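Local coordinates for putative uncharacterized protein PH0242 (Pyrococcus horikoshii, PDB 3VU1) that forms the C-terminal globular domain of an archaeal protein of the AglB oligosaccharyltransferase family and carries a bound calcium ion, at residues I429-G434 with P473-E478; A387-R392 with N436-N441. All blocks are in the same frame, centred on the assembly; numbering follows the deposited sequence.

Interaction 1: I429-G434 with P473-E478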
ATOM      1  N   ILE A 429     -27.094 -12.985   3.239  1.00 53.48           N
ATOM      2  CA  ILE A 429     -27.651 -11.980   2.339  1.00 54.80           C
ATOM      3  C   ILE A 429     -27.202 -12.267   0.912  1.00 58.00           C
ATOM      4  O   ILE A 429     -26.010 -12.444   0.661  1.00 68.47           O
ATOM      5  CB  ILE A 429     -27.210 -10.556   2.713  1.00 51.91           C
ATOM      6  CG1 ILE A 429     -27.582 -10.263   4.164  1.00 51.16           C
ATOM      7  CG2 ILE A 429     -27.833  -9.544   1.755  1.00 50.91           C
ATOM      8  CD1 ILE A 429     -27.031  -8.959   4.701  1.00 52.10           C
ATOM      9  N   LYS A 430     -28.150 -12.321  -0.014  1.00 58.74           N
ATOM     10  CA  LYS A 430     -27.828 -12.481  -1.428  1.00 60.60           C
ATOM     11  C   LYS A 430     -27.637 -11.129  -2.069  1.00 55.79           C
ATOM     12  O   LYS A 430     -28.605 -10.448  -2.342  1.00 64.13           O
ATOM     13  CB  LYS A 430     -28.923 -13.271  -2.158  1.00 61.97           C
ATOM     14  CG  LYS A 430     -28.731 -14.789  -2.172  1.00 72.10           C
ATOM     15  CD  LYS A 430     -29.842 -15.462  -2.983  1.00 84.82           C
ATOM     16  CE  LYS A 430     -29.343 -16.607  -3.864  1.00 87.59           C
ATOM     17  NZ  LYS A 430     -29.000 -17.819  -3.067  1.00 94.07           N
ATOM     18  N   LEU A 431     -26.392 -10.733  -2.307  1.00 55.34           N
ATOM     19  CA  LEU A 431     -26.121  -9.480  -3.037  1.00 54.26           C
ATOM     20  C   LEU A 431     -26.127  -9.631  -4.561  1.00 55.26           C
ATOM     21  O   LEU A 431     -25.720 -10.666  -5.093  1.00 57.57           O
ATOM     22  CB  LEU A 431     -24.802  -8.871  -2.598  1.00 49.05           C
ATOM     23  CG  LEU A 431     -24.702  -8.570  -1.116  1.00 48.20           C
ATOM     24  CD1 LEU A 431     -23.292  -8.082  -0.827  1.00 47.65           C
ATOM     25  CD2 LEU A 431     -25.731  -7.521  -0.736  1.00 48.07           C
ATOM     26  N   ARG A 432     -26.579  -8.580  -5.245  1.00 56.70           N
ATOM     27  CA  ARG A 432     -26.728  -8.562  -6.711  1.00 59.84           C
ATOM     28  C   ARG A 432     -25.833  -7.477  -7.295  1.00 56.04           C
ATOM     29  O   ARG A 432     -25.766  -6.373  -6.754  1.00 53.54           O
ATOM     30  CB  ARG A 432     -28.185  -8.262  -7.147  1.00 63.26           C
ATOM     31  CG  ARG A 432     -29.293  -9.010  -6.408  1.00 76.20           C
ATOM     32  CD  ARG A 432     -29.813 -10.222  -7.176  1.00 83.22           C
ATOM     33  NE  ARG A 432     -28.731 -11.143  -7.525  1.00 90.16           N
ATOM     34  CZ  ARG A 432     -28.454 -11.569  -8.761  1.00 92.22           C
ATOM     35  NH1 ARG A 432     -29.193 -11.189  -9.802  1.00 91.71           N
ATOM     36  NH2 ARG A 432     -27.433 -12.393  -8.950  1.00 92.47           N
ATOM     37  N   PRO A 433     -25.168  -7.773  -8.421  1.00 52.99           N
ATOM     38  CA  PRO A 433     -24.376  -6.743  -9.076  1.00 52.52           C
ATOM     39  C   PRO A 433     -25.180  -5.457  -9.208  1.00 53.44           C
ATOM     40  O   PRO A 433     -26.307  -5.507  -9.688  1.00 57.04           O
ATOM     41  CB  PRO A 433     -24.116  -7.342 -10.456  1.00 50.72           C
ATOM     42  CG  PRO A 433     -24.114  -8.814 -10.219  1.00 49.65           C
ATOM     43  CD  PRO A 433     -25.144  -9.052  -9.160  1.00 50.61           C
ATOM     44  N   GLY A 434     -24.603  -4.329  -8.786  1.00 52.03           N
ATOM     45  CA  GLY A 434     -25.296  -3.042  -8.773  1.00 51.45           C
ATOM     46  C   GLY A 434     -25.744  -2.680  -7.366  1.00 57.00           C
ATOM     47  O   GLY A 434     -25.196  -3.185  -6.378  1.00 56.74           O
ATOM     48  N   PRO A 473     -20.775  -0.783   9.094  1.00 37.57           N
ATOM     49  CA  PRO A 473     -21.330  -2.003   8.570  1.00 39.05           C
ATOM     50  C   PRO A 473     -20.369  -2.578   7.526  1.00 41.53           C
ATOM     51  O   PRO A 473     -19.791  -1.831   6.745  1.00 45.76           O
ATOM     52  CB  PRO A 473     -22.622  -1.537   7.938  1.00 36.94           C
ATOM     53  CG  PRO A 473     -22.289  -0.182   7.451  1.00 39.41           C
ATOM     54  CD  PRO A 473     -21.419   0.401   8.520  1.00 37.39           C
ATOM     55  N   VAL A 474     -20.171  -3.891   7.555  1.00 43.11           N
ATOM     56  CA  VAL A 474     -19.172  -4.554   6.722  1.00 45.02           C
ATOM     57  C   VAL A 474     -19.799  -5.848   6.210  1.00 45.27           C
ATOM     58  O   VAL A 474     -20.360  -6.632   6.998  1.00 44.41           O
ATOM     59  CB  VAL A 474     -17.864  -4.842   7.526  1.00 44.66           C
ATOM     60  CG1 VAL A 474     -16.926  -5.766   6.773  1.00 41.96           C
ATOM     61  CG2 VAL A 474     -17.137  -3.552   7.854  1.00 43.10           C
ATOM     62  N   PHE A 475     -19.717  -6.049   4.893  1.00 42.34           N
ATOM     63  CA  PHE A 475     -20.227  -7.255   4.255  1.00 40.81           C
ATOM     64  C   PHE A 475     -19.092  -8.221   4.006  1.00 39.73           C
ATOM     65  O   PHE A 475     -18.185  -7.897   3.254  1.00 42.28           O
ATOM     66  CB  PHE A 475     -20.912  -6.908   2.947  1.00 38.14           C
ATOM     67  CG  PHE A 475     -22.175  -6.137   3.124  1.00 38.11           C
ATOM     68  CD1 PHE A 475     -22.151  -4.748   3.310  1.00 38.12           C
ATOM     69  CD2 PHE A 475     -23.410  -6.793   3.118  1.00 40.65           C
ATOM     70  CE1 PHE A 475     -23.340  -4.024   3.477  1.00 36.64           C
ATOM     71  CE2 PHE A 475     -24.602  -6.077   3.304  1.00 41.07           C
ATOM     72  CZ  PHE A 475     -24.563  -4.690   3.476  1.00 38.70           C
ATOM     73  N   ILE A 476     -19.143  -9.391   4.646  1.00 39.42           N
ATOM     74  CA  ILE A 476     -18.107 -10.420   4.491  1.00 40.18           C
ATOM     75  C   ILE A 476     -18.546 -11.528   3.532  1.00 41.86           C
ATOM     76  O   ILE A 476     -19.614 -12.086   3.683  1.00 44.53           O
ATOM     77  CB  ILE A 476     -17.687 -11.044   5.838  1.00 37.48           C
ATOM     78  CG1 ILE A 476     -17.180  -9.970   6.797  1.00 35.72           C
ATOM     79  CG2 ILE A 476     -16.621 -12.118   5.630  1.00 36.31           C
ATOM     80  CD1 ILE A 476     -16.128  -9.069   6.209  1.00 36.83           C
ATOM     81  N   VAL A 477     -17.706 -11.829   2.546  1.00 42.28           N
ATOM     82  CA  VAL A 477     -17.979 -12.844   1.533  1.00 40.68           C
ATOM     83  C   VAL A 477     -16.711 -13.645   1.292  1.00 43.28           C
ATOM     84  O   VAL A 477     -15.629 -13.234   1.759  1.00 45.41           O
ATOM     85  CB  VAL A 477     -18.397 -12.196   0.206  1.00 40.52           C
ATOM     86  CG1 VAL A 477     -19.664 -11.377   0.377  1.00 39.01           C
ATOM     87  CG2 VAL A 477     -17.279 -11.322  -0.349  1.00 40.83           C
ATOM     88  N   GLU A 478     -16.828 -14.787   0.594  1.00 46.71           N
ATOM     89  CA  GLU A 478     -15.651 -15.437  -0.019  1.00 45.90           C
ATOM     90  C   GLU A 478     -15.279 -14.536  -1.161  1.00 43.32           C
ATOM     91  O   GLU A 478     -16.059 -14.358  -2.099  1.00 40.97           O
ATOM     92  CB  GLU A 478     -15.926 -16.831  -0.568  1.00 45.70           C
ATOM     93  CG  GLU A 478     -15.614 -17.967   0.395  1.00 56.96           C
ATOM     94  CD  GLU A 478     -14.130 -18.320   0.534  1.00 61.43           C
ATOM     95  OE1 GLU A 478     -13.596 -18.194   1.665  1.00 61.11           O
ATOM     96  OE2 GLU A 478     -13.501 -18.763  -0.457  1.00 62.86           O
TER

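Interaction 2: A387-R392 with N436-N441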
ATOM      1  N   ALA A 387     -23.321 -12.789   1.331  1.00 52.37           N
ATOM      2  CA  ALA A 387     -22.601 -12.078   2.374  1.00 51.67           C
ATOM      3  C   ALA A 387     -23.193 -12.296   3.753  1.00 48.52           C
ATOM      4  O   ALA A 387     -24.355 -12.627   3.897  1.00 49.34           O
ATOM      5  CB  ALA A 387     -22.564 -10.588   2.058  1.00 53.36           C
ATOM      6  N   ASP A 388     -22.347 -12.133   4.753  1.00 48.78           N
ATOM      7  CA  ASP A 388     -22.754 -11.900   6.115  1.00 53.04           C
ATOM      8  C   ASP A 388     -22.543 -10.404   6.385  1.00 57.59           C
ATOM      9  O   ASP A 388     -21.624  -9.790   5.815  1.00 57.33           O
ATOM     10  CB  ASP A 388     -21.912 -12.756   7.058  1.00 55.37           C
ATOM     11  CG  ASP A 388     -22.186 -14.251   6.897  1.00 59.55           C
ATOM     12  OD1 ASP A 388     -21.457 -15.054   7.529  1.00 58.06           O
ATOM     13  OD2 ASP A 388     -23.127 -14.618   6.139  1.00 62.39           O
ATOM     14  N   LEU A 389     -23.409  -9.809   7.209  1.00 55.74           N
ATOM     15  CA  LEU A 389     -23.281  -8.395   7.559  1.00 49.73           C
ATOM     16  C   LEU A 389     -22.856  -8.247   9.009  1.00 46.64           C
ATOM     17  O   LEU A 389     -23.521  -8.770   9.886  1.00 51.09           O
ATOM     18  CB  LEU A 389     -24.595  -7.672   7.313  1.00 48.45           C
ATOM     19  CG  LEU A 389     -24.768  -6.240   7.838  1.00 52.42           C
ATOM     20  CD1 LEU A 389     -23.709  -5.281   7.295  1.00 48.23           C
ATOM     21  CD2 LEU A 389     -26.192  -5.733   7.574  1.00 47.53           C
ATOM     22  N   TYR A 390     -21.755  -7.550   9.266  1.00 40.95           N
ATOM     23  CA  TYR A 390     -21.323  -7.338  10.642  1.00 42.00           C
ATOM     24  C   TYR A 390     -21.315  -5.866  11.007  1.00 43.61           C
ATOM     25  O   TYR A 390     -21.371  -4.988  10.131  1.00 42.49           O
ATOM     26  CB  TYR A 390     -19.899  -7.855  10.877  1.00 41.70           C
ATOM     27  CG  TYR A 390     -19.704  -9.339  10.779  1.00 43.57           C
ATOM     28  CD1 TYR A 390     -19.668  -9.979   9.534  1.00 43.57           C
ATOM     29  CD2 TYR A 390     -19.520 -10.106  11.923  1.00 40.19           C
ATOM     30  CE1 TYR A 390     -19.471 -11.344   9.444  1.00 43.15           C
ATOM     31  CE2 TYR A 390     -19.332 -11.467  11.834  1.00 41.41           C
ATOM     32  CZ  TYR A 390     -19.307 -12.078  10.601  1.00 42.40           C
ATOM     33  OH  TYR A 390     -19.120 -13.435  10.518  1.00 43.68           O
ATOM     34  N   LEU A 391     -21.212  -5.608  12.307  1.00 41.22           N
ATOM     35  CA  LEU A 391     -20.806  -4.302  12.764  1.00 42.59           C
ATOM     36  C   LEU A 391     -19.359  -4.461  13.164  1.00 44.16           C
ATOM     37  O   LEU A 391     -19.021  -5.370  13.942  1.00 44.99           O
ATOM     38  CB  LEU A 391     -21.646  -3.802  13.945  1.00 41.62           C
ATOM     39  CG  LEU A 391     -23.129  -3.429  13.737  1.00 44.92           C
ATOM     40  CD1 LEU A 391     -23.616  -2.724  15.001  1.00 45.93           C
ATOM     41  CD2 LEU A 391     -23.392  -2.560  12.506  1.00 40.27           C
ATOM     42  N   ARG A 392     -18.517  -3.579  12.620  1.00 41.90           N
ATOM     43  CA  ARG A 392     -17.079  -3.663  12.801  1.00 41.78           C
ATOM     44  C   ARG A 392     -16.559  -2.423  13.472  1.00 39.84           C
ATOM     45  O   ARG A 392     -16.927  -1.316  13.096  1.00 40.60           O
ATOM     46  CB  ARG A 392     -16.347  -3.858  11.455  1.00 38.41           C
ATOM     47  CG  ARG A 392     -14.924  -4.389  11.640  1.00 39.21           C
ATOM     48  CD  ARG A 392     -14.100  -4.293  10.375  1.00 39.45           C
ATOM     49  NE  ARG A 392     -14.104  -2.929   9.852  1.00 39.06           N
ATOM     50  CZ  ARG A 392     -13.873  -2.600   8.584  1.00 35.52           C
ATOM     51  NH1 ARG A 392     -13.616  -3.529   7.667  1.00 34.91           N
ATOM     52  NH2 ARG A 392     -13.931  -1.337   8.238  1.00 34.10           N
ATOM     53  N   ASN A 436     -27.941  -2.547  -3.937  1.00 59.17           N
ATOM     54  CA  ASN A 436     -28.643  -3.512  -3.107  1.00 56.72           C
ATOM     55  C   ASN A 436     -29.216  -2.811  -1.908  1.00 57.45           C
ATOM     56  O   ASN A 436     -28.460  -2.197  -1.164  1.00 58.86           O
ATOM     57  CB  ASN A 436     -27.674  -4.560  -2.584  1.00 56.92           C
ATOM     58  CG  ASN A 436     -27.241  -5.530  -3.638  1.00 59.50           C
ATOM     59  OD1 ASN A 436     -27.827  -6.604  -3.772  1.00 59.88           O
ATOM     60  ND2 ASN A 436     -26.212  -5.164  -4.400  1.00 58.64           N
ATOM     61  N   GLU A 437     -30.529  -2.903  -1.696  1.00 58.40           N
ATOM     62  CA  GLU A 437     -31.141  -2.313  -0.499  1.00 59.00           C
ATOM     63  C   GLU A 437     -31.184  -3.326   0.613  1.00 56.17           C
ATOM     64  O   GLU A 437     -31.587  -4.464   0.403  1.00 57.84           O
ATOM     65  CB  GLU A 437     -32.551  -1.831  -0.768  1.00 67.84           C
ATOM     66  CG  GLU A 437     -32.642  -0.531  -1.531  1.00 76.08           C
ATOM     67  CD  GLU A 437     -34.032  -0.325  -2.093  1.00 89.30           C
ATOM     68  OE1 GLU A 437     -35.009  -0.322  -1.305  1.00100.12           O
ATOM     69  OE2 GLU A 437     -34.150  -0.177  -3.327  1.00 94.92           O
ATOM     70  N   ILE A 438     -30.762  -2.913   1.800  1.00 55.72           N
ATOM     71  CA  ILE A 438     -30.662  -3.824   2.926  1.00 56.76           C
ATOM     72  C   ILE A 438     -31.332  -3.239   4.160  1.00 58.18           C
ATOM     73  O   ILE A 438     -31.095  -2.074   4.515  1.00 55.12           O
ATOM     74  CB  ILE A 438     -29.192  -4.251   3.196  1.00 58.85           C
ATOM     75  CG1 ILE A 438     -28.835  -5.485   2.370  1.00 57.68           C
ATOM     76  CG2 ILE A 438     -28.961  -4.610   4.655  1.00 58.83           C
ATOM     77  CD1 ILE A 438     -28.297  -5.163   0.998  1.00 60.82           C
ATOM     78  N   VAL A 439     -32.173  -4.067   4.795  1.00 56.42           N
ATOM     79  CA  VAL A 439     -32.901  -3.681   5.997  1.00 55.94           C
ATOM     80  C   VAL A 439     -32.770  -4.758   7.078  1.00 55.81           C
ATOM     81  O   VAL A 439     -33.030  -5.930   6.819  1.00 57.18           O
ATOM     82  CB  VAL A 439     -34.395  -3.421   5.691  1.00 59.90           C
ATOM     83  CG1 VAL A 439     -35.065  -2.777   6.899  1.00 64.23           C
ATOM     84  CG2 VAL A 439     -34.570  -2.542   4.445  1.00 57.00           C
ATOM     85  N   VAL A 440     -32.355  -4.363   8.281  1.00 53.43           N
ATOM     86  CA  VAL A 440     -32.089  -5.318   9.367  1.00 53.71           C
ATOM     87  C   VAL A 440     -32.254  -4.643  10.723  1.00 54.93           C
ATOM     88  O   VAL A 440     -32.143  -3.410  10.821  1.00 50.67           O
ATOM     89  CB  VAL A 440     -30.662  -5.972   9.299  1.00 54.11           C
ATOM     90  CG1 VAL A 440     -30.530  -6.915   8.107  1.00 53.86           C
ATOM     91  CG2 VAL A 440     -29.547  -4.927   9.301  1.00 52.38           C
ATOM     92  N   ASN A 441     -32.522  -5.457  11.752  1.00 60.79           N
ATOM     93  CA  ASN A 441     -32.537  -4.995  13.147  1.00 65.99           C
ATOM     94  C   ASN A 441     -31.140  -5.059  13.730  1.00 66.75           C
ATOM     95  O   ASN A 441     -30.437  -6.067  13.577  1.00 67.71           O
ATOM     96  CB  ASN A 441     -33.489  -5.832  14.009  1.00 74.26           C
ATOM     97  CG  ASN A 441     -34.961  -5.533  13.743  1.00 82.03           C
ATOM     98  OD1 ASN A 441     -35.334  -4.462  13.236  1.00 81.97           O
ATOM     99  ND2 ASN A 441     -35.813  -6.484  14.102  1.00 81.24           N
TER

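Interaction 1: I429-G434 with P473-E478
I429, whose side chain packs on F475, has its backbone O hydrogen-bonded to A387 N. A387 lies on strand 385-401, which runs between the two strands of this contact. The CA atoms of I429 and F475 are 9.0 Å apart, a spacing that fits strands separated by one intervening strand. The segments themselves share no hydrogen bond, and they meet through apolar side chains alone. The side chain of A387, on the strand between, also touches F475.

F475 is the shared partner. Its ring takes two methyl groups from 429-434, each meeting it obliquely. I429 CD1 lies 4.0 Å from F475 CE2. The CD1 methyl is at the end of an extended chain (chi2 172°), which gives I429 the reach to get there. The two side chains cross at about a right angle. Two residues on, L431 CD1 lies 4.2 Å from F475 CD2. The two methyls thus meet the bonded ring atoms CD2 and CE2.

F475 and L431 are buried, and I429 is partly exposed. L377 and V379 of strand 372-381 also touch F475, while V381 of that strand touches L431. Beyond L431 the chain leaves the strand, where R432 forms a salt bridge with E384. The whole arrangement is an aromatic side chain in the apolar core of a curled antiparallel sheet, in the part of the chain assigned to the Oligosaccharyltransferase Peripheral 2 family.

Interaction 2: A387-R392 with N436-N441
L389 sets its CG anti to the backbone N (chi1 169°), and this torsion, with chi2 at 58°, directs CD2 to I438 and V440. The contact belongs to a curled antiparallel sheet, on the side where these buried side chains meet. Strands 385-401 and 434-443 are not paired with each other in that sheet, and no hydrogen bond joins the two segments. They face each other through side chains, with the CA atoms of L389 and V440 9.5 Å apart.

L389 and I438 slide past each other in opposite directions. I438 offers its CG2 branch, which lies 4.2 Å from L389 CD2. V440 comes from two residues further along the same strand, and its side chain crosses that of L389 obliquely. All three residues are buried. V439, between them, starts its side chain away from 387-392 and touches R374.

Polar groups flank the contact. R392 forms a salt bridge with E472, and N436 ND2 bonds to R432 O. D388 OD2 accepts a hydrogen bond from G428 N. At the centre, one methyl serves both partners: L389 CD2 approaches V440 CG2 to 3.9 Å.

The centres of interactions 1 and 2 are about 8 Å apart. Along the chain the segments alternate: 387-392, 429-434, 436-441, 473-478. Strands 385-401, 412-431 and 434-443 follow one another, and strand 464-487 comes after helix 448-460. Strand 385-401 pairs with both strands of interaction 1, and a probable hydrogen bond of 2.8 Å joins I476 N to D388 O. V477 CG1 also packs on A387 CB, and L431 CA on N436 OD1. The two contacts are thus parts of one curled sheet within the Peripheral 2 range. Together they bring side chains of four strands of this sheet into contact, on the same side of the chain's centre.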